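Local atomic coordinates of sulfide-quinone reductase (Aquifex aeolicus, PDB entry 3HYW), a protein that oxidises hydrogen sulfide with the help of FAD and passes the electrons to a membrane quinone, building up polysulfur as product. Residues Val60-Ala63 with Pro64-Lys68; Ala261-Gly264 with Asp265-Asn269. All blocks are in the same frame, centred on the assembly; numbering follows the deposited sequence.

How the contacts relate
Both contacts are local, each made within one continuous run of chain, and they follow one another in series without nesting or crossing. Contact 1 comes first: it closes the turn by which the chain leaves strand 59-61, paired with strand 38-40, and heads for strand 71-74, an outermost strand of the five-stranded parallel sheet. Far later, contact 2 closes the turn that follows helix 258-261, on the way to strand 289-291 at the opposite edge of that same sheet. Their centres lie about 31 Å apart, their nearest atoms about 21 Å, so the two turns do not touch, although both belong to the pyridine nucleotide-disulphide oxidoreductase region of the chain.

Contact 1 of 2, residues Val60-Ala63 with Pro64-Lys68; sequences VPLA and PLLPK
Leu62 O gathers the backbone hydrogen bonds that fold Val60-Ala63 onto Pro64-Lys68. The amide of Leu66 reaches it at 2.9 Å (Leu66 N to Leu62 O), almost perfectly straight at 178° and in the carbonyl plane, while Leu65 N gives the same oxygen a weak, bent bond of 3.1 Å. Pro64 and Pro67 have no N-H to offer, and the ring of Pro67 instead lays its CD against Ala63 O at 3.1 Å.

Apolar contacts flank these bonds. Val60 CG1 meets Leu65 CD2 at 3.5 Å, the two side chains crossing at a slant; with CG anti to the backbone N (chi1 178°), Leu65 sends this methyl back toward the strand. Its CB also rests on Pro61 O, 3.5 Å away. On Leu66, CD1 comes alongside Leu62 CB at 4.0 Å, and CG touches Leu62 O.

The arrangement is a helical turn at the end of a strand: strand 59-61, whose Val60 pairs through its backbone with Phe39, leads into the 3-10 segment 66-68. Leu62 and Leu66 pack inward within the Rossmann-type FAD-binding region, where Leu62 touches Ile15 and Leu66 touches Tyr19 of helix 12-24, and both reach Phe73 of strand 71-74. The side chain of Leu62 also comes close to Gly10, an FAD-binding residue. An alanine in place of Leu66 would probably open a gap beside Leu62 CB and take a packing partner from Tyr19 and Phe73.

Around the prolines, Pro61 CB and Pro64 CD approach to 4.2 Å, and Ala63 CB lies against the same Pro64 CD.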
ATOM      1  N   VAL A  60      30.587  30.064  -1.114  1.00 33.15           N
ATOM      2  CA  VAL A  60      32.033  30.283  -1.134  1.00 32.49           C
ATOM      3  C   VAL A  60      32.390  31.326  -2.206  1.00 32.42           C
ATOM      4  O   VAL A  60      32.201  31.069  -3.398  1.00 32.47           O
ATOM      5  CB  VAL A  60      32.800  28.955  -1.427  1.00 32.54           C
ATOM      6  CG1 VAL A  60      34.313  29.169  -1.361  1.00 31.68           C
ATOM      7  CG2 VAL A  60      32.393  27.856  -0.447  1.00 32.12           C
ATOM      8  N   PRO A  61      32.898  32.508  -1.792  1.00 32.25           N
ATOM      9  CA  PRO A  61      33.399  33.470  -2.786  1.00 31.97           C
ATOM     10  C   PRO A  61      34.576  32.894  -3.594  1.00 31.96           C
ATOM     11  O   PRO A  61      35.550  32.394  -3.014  1.00 32.05           O
ATOM     12  CB  PRO A  61      33.833  34.665  -1.928  1.00 31.94           C
ATOM     13  CG  PRO A  61      33.053  34.516  -0.651  1.00 31.95           C
ATOM     14  CD  PRO A  61      33.014  33.041  -0.422  1.00 31.99           C
ATOM     15  N   LEU A  62      34.470  32.970  -4.916  1.00 31.63           N
ATOM     16  CA  LEU A  62      35.392  32.286  -5.834  1.00 31.89           C
ATOM     17  C   LEU A  62      36.640  33.068  -6.239  1.00 32.24           C
ATOM     18  O   LEU A  62      37.693  32.470  -6.475  1.00 32.25           O
ATOM     19  CB  LEU A  62      34.640  31.841  -7.089  1.00 31.95           C
ATOM     20  CG  LEU A  62      33.503  30.843  -6.833  1.00 31.91           C
ATOM     21  CD1 LEU A  62      32.694  30.574  -8.093  1.00 32.34           C
ATOM     22  CD2 LEU A  62      34.058  29.548  -6.252  1.00 33.05           C
ATOM     23  N   ALA A  63      36.521  34.392  -6.334  1.00 32.35           N
ATOM     24  CA  ALA A  63      37.634  35.241  -6.778  1.00 32.54           C
ATOM     25  C   ALA A  63      38.887  35.124  -5.907  1.00 32.38           C
ATOM     26  O   ALA A  63      39.987  35.016  -6.446  1.00 32.81           O
ATOM     27  CB  ALA A  63      37.198  36.698  -6.914  1.00 32.57           C
ATOM     28  N   PRO A  64      38.739  35.149  -4.566  1.00 32.55           N
ATOM     29  CA  PRO A  64      39.973  34.971  -3.790  1.00 32.77           C
ATOM     30  C   PRO A  64      40.404  33.511  -3.634  1.00 32.97           C
ATOM     31  O   PRO A  64      41.528  33.248  -3.204  1.00 33.65           O
ATOM     32  CB  PRO A  64      39.629  35.577  -2.426  1.00 32.81           C
ATOM     33  CG  PRO A  64      38.148  35.483  -2.318  1.00 32.73           C
ATOM     34  CD  PRO A  64      37.562  35.356  -3.699  1.00 32.19           C
ATOM     35  N   LEU A  65      39.527  32.583  -3.996  1.00 33.03           N
ATOM     36  CA  LEU A  65      39.767  31.164  -3.785  1.00 32.84           C
ATOM     37  C   LEU A  65      40.452  30.472  -4.969  1.00 32.91           C
ATOM     38  O   LEU A  65      41.471  29.812  -4.792  1.00 32.57           O
ATOM     39  CB  LEU A  65      38.450  30.455  -3.454  1.00 32.88           C
ATOM     40  CG  LEU A  65      38.529  28.942  -3.245  1.00 32.57           C
ATOM     41  CD1 LEU A  65      39.251  28.615  -1.941  1.00 32.72           C
ATOM     42  CD2 LEU A  65      37.147  28.362  -3.266  1.00 32.44           C
ATOM     43  N   LEU A  66      39.891  30.627  -6.167  1.00 32.82           N
ATOM     44  CA  LEU A  66      40.346  29.858  -7.336  1.00 32.89           C
ATOM     45  C   LEU A  66      41.818  30.046  -7.777  1.00 33.22           C
ATOM     46  O   LEU A  66      42.436  29.074  -8.203  1.00 32.67           O
ATOM     47  CB  LEU A  66      39.363  29.990  -8.511  1.00 33.00           C
ATOM     48  CG  LEU A  66      37.923  29.551  -8.204  1.00 32.64           C
ATOM     49  CD1 LEU A  66      37.023  29.703  -9.424  1.00 32.47           C
ATOM     50  CD2 LEU A  66      37.875  28.119  -7.683  1.00 32.48           C
ATOM     51  N   PRO A  67      42.382  31.278  -7.666  1.00 33.51           N
ATOM     52  CA  PRO A  67      43.823  31.485  -7.931  1.00 33.93           C
ATOM     53  C   PRO A  67      44.760  30.624  -7.069  1.00 34.10           C
ATOM     54  O   PRO A  67      45.841  30.255  -7.525  1.00 33.86           O
ATOM     55  CB  PRO A  67      44.029  32.968  -7.607  1.00 33.86           C
ATOM     56  CG  PRO A  67      42.695  33.576  -7.834  1.00 34.27           C
ATOM     57  CD  PRO A  67      41.718  32.554  -7.346  1.00 33.52           C
ATOM     58  N   LYS A  68      44.336  30.301  -5.848  1.00 34.47           N
ATOM     59  CA  LYS A  68      45.097  29.416  -4.958  1.00 34.89           C
ATOM     60  C   LYS A  68      45.284  28.023  -5.563  1.00 34.71           C
ATOM     61  O   LYS A  68      46.204  27.291  -5.184  1.00 34.60           O
ATOM     62  CB  LYS A  68      44.414  29.314  -3.591  1.00 35.16           C
ATOM     63  CG  LYS A  68      44.401  30.632  -2.829  1.00 36.61           C
ATOM     64  CD  LYS A  68      43.736  30.505  -1.477  1.00 39.66           C
ATOM     65  CE  LYS A  68      43.946  31.774  -0.665  1.00 41.03           C
ATOM     66  NZ  LYS A  68      43.460  31.629   0.740  1.00 43.14           N
TER

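Contact 2 of 2, residues Ala261-Gly264 with Asp265-Asn269; sequences ASAG and DKVAN
Val267 turns its CB toward Ala263, and the two CB atoms meet at 3.7 Å. From there the branches straddle the alanine methyl: CG1, anti to the backbone N (chi1 178°), lies 3.8 Å from Ala263 CB, and CG2 reaches that methyl and Ala263 O as well. Beyond the turn, Val267 also packs on Asn283 and Tyr286.

Backbone bonds accompany this pairing. Gly264 O accepts two amides, Ala268 N at 2.8 Å in a nearly straight bond of 175°, and Val267 N at 3.1 Å from well above the carbonyl plane. A water bridges Ala263 O and Lys266 N, joining the two sides of the turn. Ala268 CB closes on Ala261 CA at 3.6 Å, while at the surface Lys266 NZ forms a salt bridge with Asp265 OD1 at 3.0 Å.

Gly264, with its positive phi of 93°, stands where a side chain would clash with the carbonyl oxygen of Ala263. Ala261-Gly264 is a type I beta turn in which Gly264 ends the helical run of helix 258-261, a glycine-terminated helix end; the chain then turns back through Asp265-Ala268, with two amides on the Gly264 carbonyl.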
ATOM      1  N   ALA A 261      22.520  27.724 -26.741  1.00 32.28           N
ATOM      2  CA  ALA A 261      21.788  27.989 -27.989  1.00 32.72           C
ATOM      3  C   ALA A 261      22.646  28.692 -29.050  1.00 33.01           C
ATOM      4  O   ALA A 261      22.482  28.455 -30.243  1.00 33.28           O
ATOM      5  CB  ALA A 261      20.523  28.793 -27.700  1.00 32.69           C
ATOM      6  N   SER A 262      23.573  29.537 -28.605  1.00 33.37           N
ATOM      7  CA  SER A 262      24.450  30.281 -29.509  1.00 33.71           C
ATOM      8  C   SER A 262      25.423  29.403 -30.316  1.00 33.64           C
ATOM      9  O   SER A 262      25.896  29.814 -31.373  1.00 33.78           O
ATOM     10  CB  SER A 262      25.216  31.361 -28.741  1.00 33.78           C
ATOM     11  OG  SER A 262      26.243  30.794 -27.946  1.00 34.93           O
ATOM     12  N   ALA A 263      25.698  28.197 -29.826  1.00 33.47           N
ATOM     13  CA  ALA A 263      26.635  27.278 -30.490  1.00 33.66           C
ATOM     14  C   ALA A 263      26.003  26.478 -31.643  1.00 33.60           C
ATOM     15  O   ALA A 263      26.692  25.735 -32.350  1.00 33.54           O
ATOM     16  CB  ALA A 263      27.271  26.334 -29.458  1.00 33.44           C
ATOM     17  N   GLY A 264      24.696  26.628 -31.822  1.00 33.87           N
ATOM     18  CA  GLY A 264      23.994  26.003 -32.943  1.00 34.17           C
ATOM     19  C   GLY A 264      23.402  24.654 -32.588  1.00 34.48           C
ATOM     20  O   GLY A 264      23.622  24.141 -31.481  1.00 34.18           O
ATOM     21  N   ASP A 265      22.681  24.066 -33.543  1.00 34.61           N
ATOM     22  CA  ASP A 265      21.855  22.878 -33.281  1.00 35.54           C
ATOM     23  C   ASP A 265      22.608  21.545 -33.175  1.00 35.58           C
ATOM     24  O   ASP A 265      21.994  20.517 -32.904  1.00 35.94           O
ATOM     25  CB  ASP A 265      20.679  22.783 -34.279  1.00 35.77           C
ATOM     26  CG  ASP A 265      21.127  22.670 -35.730  1.00 36.96           C
ATOM     27  OD1 ASP A 265      22.266  22.231 -36.004  1.00 37.91           O
ATOM     28  OD2 ASP A 265      20.316  23.010 -36.619  1.00 39.95           O
ATOM     29  N   LYS A 266      23.923  21.566 -33.402  1.00 35.63           N
ATOM     30  CA  LYS A 266      24.784  20.404 -33.128  1.00 35.61           C
ATOM     31  C   LYS A 266      25.211  20.367 -31.658  1.00 35.23           C
ATOM     32  O   LYS A 266      25.651  19.327 -31.160  1.00 35.44           O
ATOM     33  CB  LYS A 266      26.032  20.396 -34.027  1.00 35.62           C
ATOM     34  CG  LYS A 266      25.766  20.494 -35.537  1.00 36.68           C
ATOM     35  CD  LYS A 266      24.950  19.317 -36.069  1.00 38.09           C
ATOM     36  CE  LYS A 266      24.713  19.450 -37.568  1.00 39.14           C
ATOM     37  NZ  LYS A 266      23.831  20.610 -37.919  1.00 39.92           N
ATOM     38  N   VAL A 267      25.081  21.502 -30.975  1.00 34.75           N
ATOM     39  CA  VAL A 267      25.462  21.618 -29.562  1.00 34.44           C
ATOM     40  C   VAL A 267      24.234  21.807 -28.665  1.00 34.64           C
ATOM     41  O   VAL A 267      24.131  21.186 -27.605  1.00 33.98           O
ATOM     42  CB  VAL A 267      26.474  22.773 -29.337  1.00 34.47           C
ATOM     43  CG1 VAL A 267      26.822  22.929 -27.849  1.00 33.91           C
ATOM     44  CG2 VAL A 267      27.743  22.554 -30.165  1.00 33.76           C
ATOM     45  N   ALA A 268      23.313  22.668 -29.095  1.00 34.64           N
ATOM     46  CA  ALA A 268      22.076  22.922 -28.348  1.00 34.96           C
ATOM     47  C   ALA A 268      20.949  22.019 -28.828  1.00 35.20           C
ATOM     48  O   ALA A 268      20.568  22.073 -29.997  1.00 34.79           O
ATOM     49  CB  ALA A 268      21.669  24.392 -28.476  1.00 34.86           C
ATOM     50  N   ASN A 269      20.436  21.179 -27.928  1.00 35.45           N
ATOM     51  CA  ASN A 269      19.250  20.355 -28.197  1.00 36.43           C
ATOM     52  C   ASN A 269      18.071  21.253 -28.594  1.00 36.47           C
ATOM     53  O   ASN A 269      17.726  22.166 -27.855  1.00 36.39           O
ATOM     54  CB  ASN A 269      18.909  19.516 -26.947  1.00 36.28           C
ATOM     55  CG  ASN A 269      17.649  18.671 -27.112  1.00 37.83           C
ATOM     56  OD1 ASN A 269      16.573  19.182 -27.432  1.00 41.16           O
ATOM     57  ND2 ASN A 269      17.774  17.373 -26.866  1.00 38.40           N
TER
HETATM   58  O   HOH W   1      26.098  23.576 -33.941  1.00 43.25           O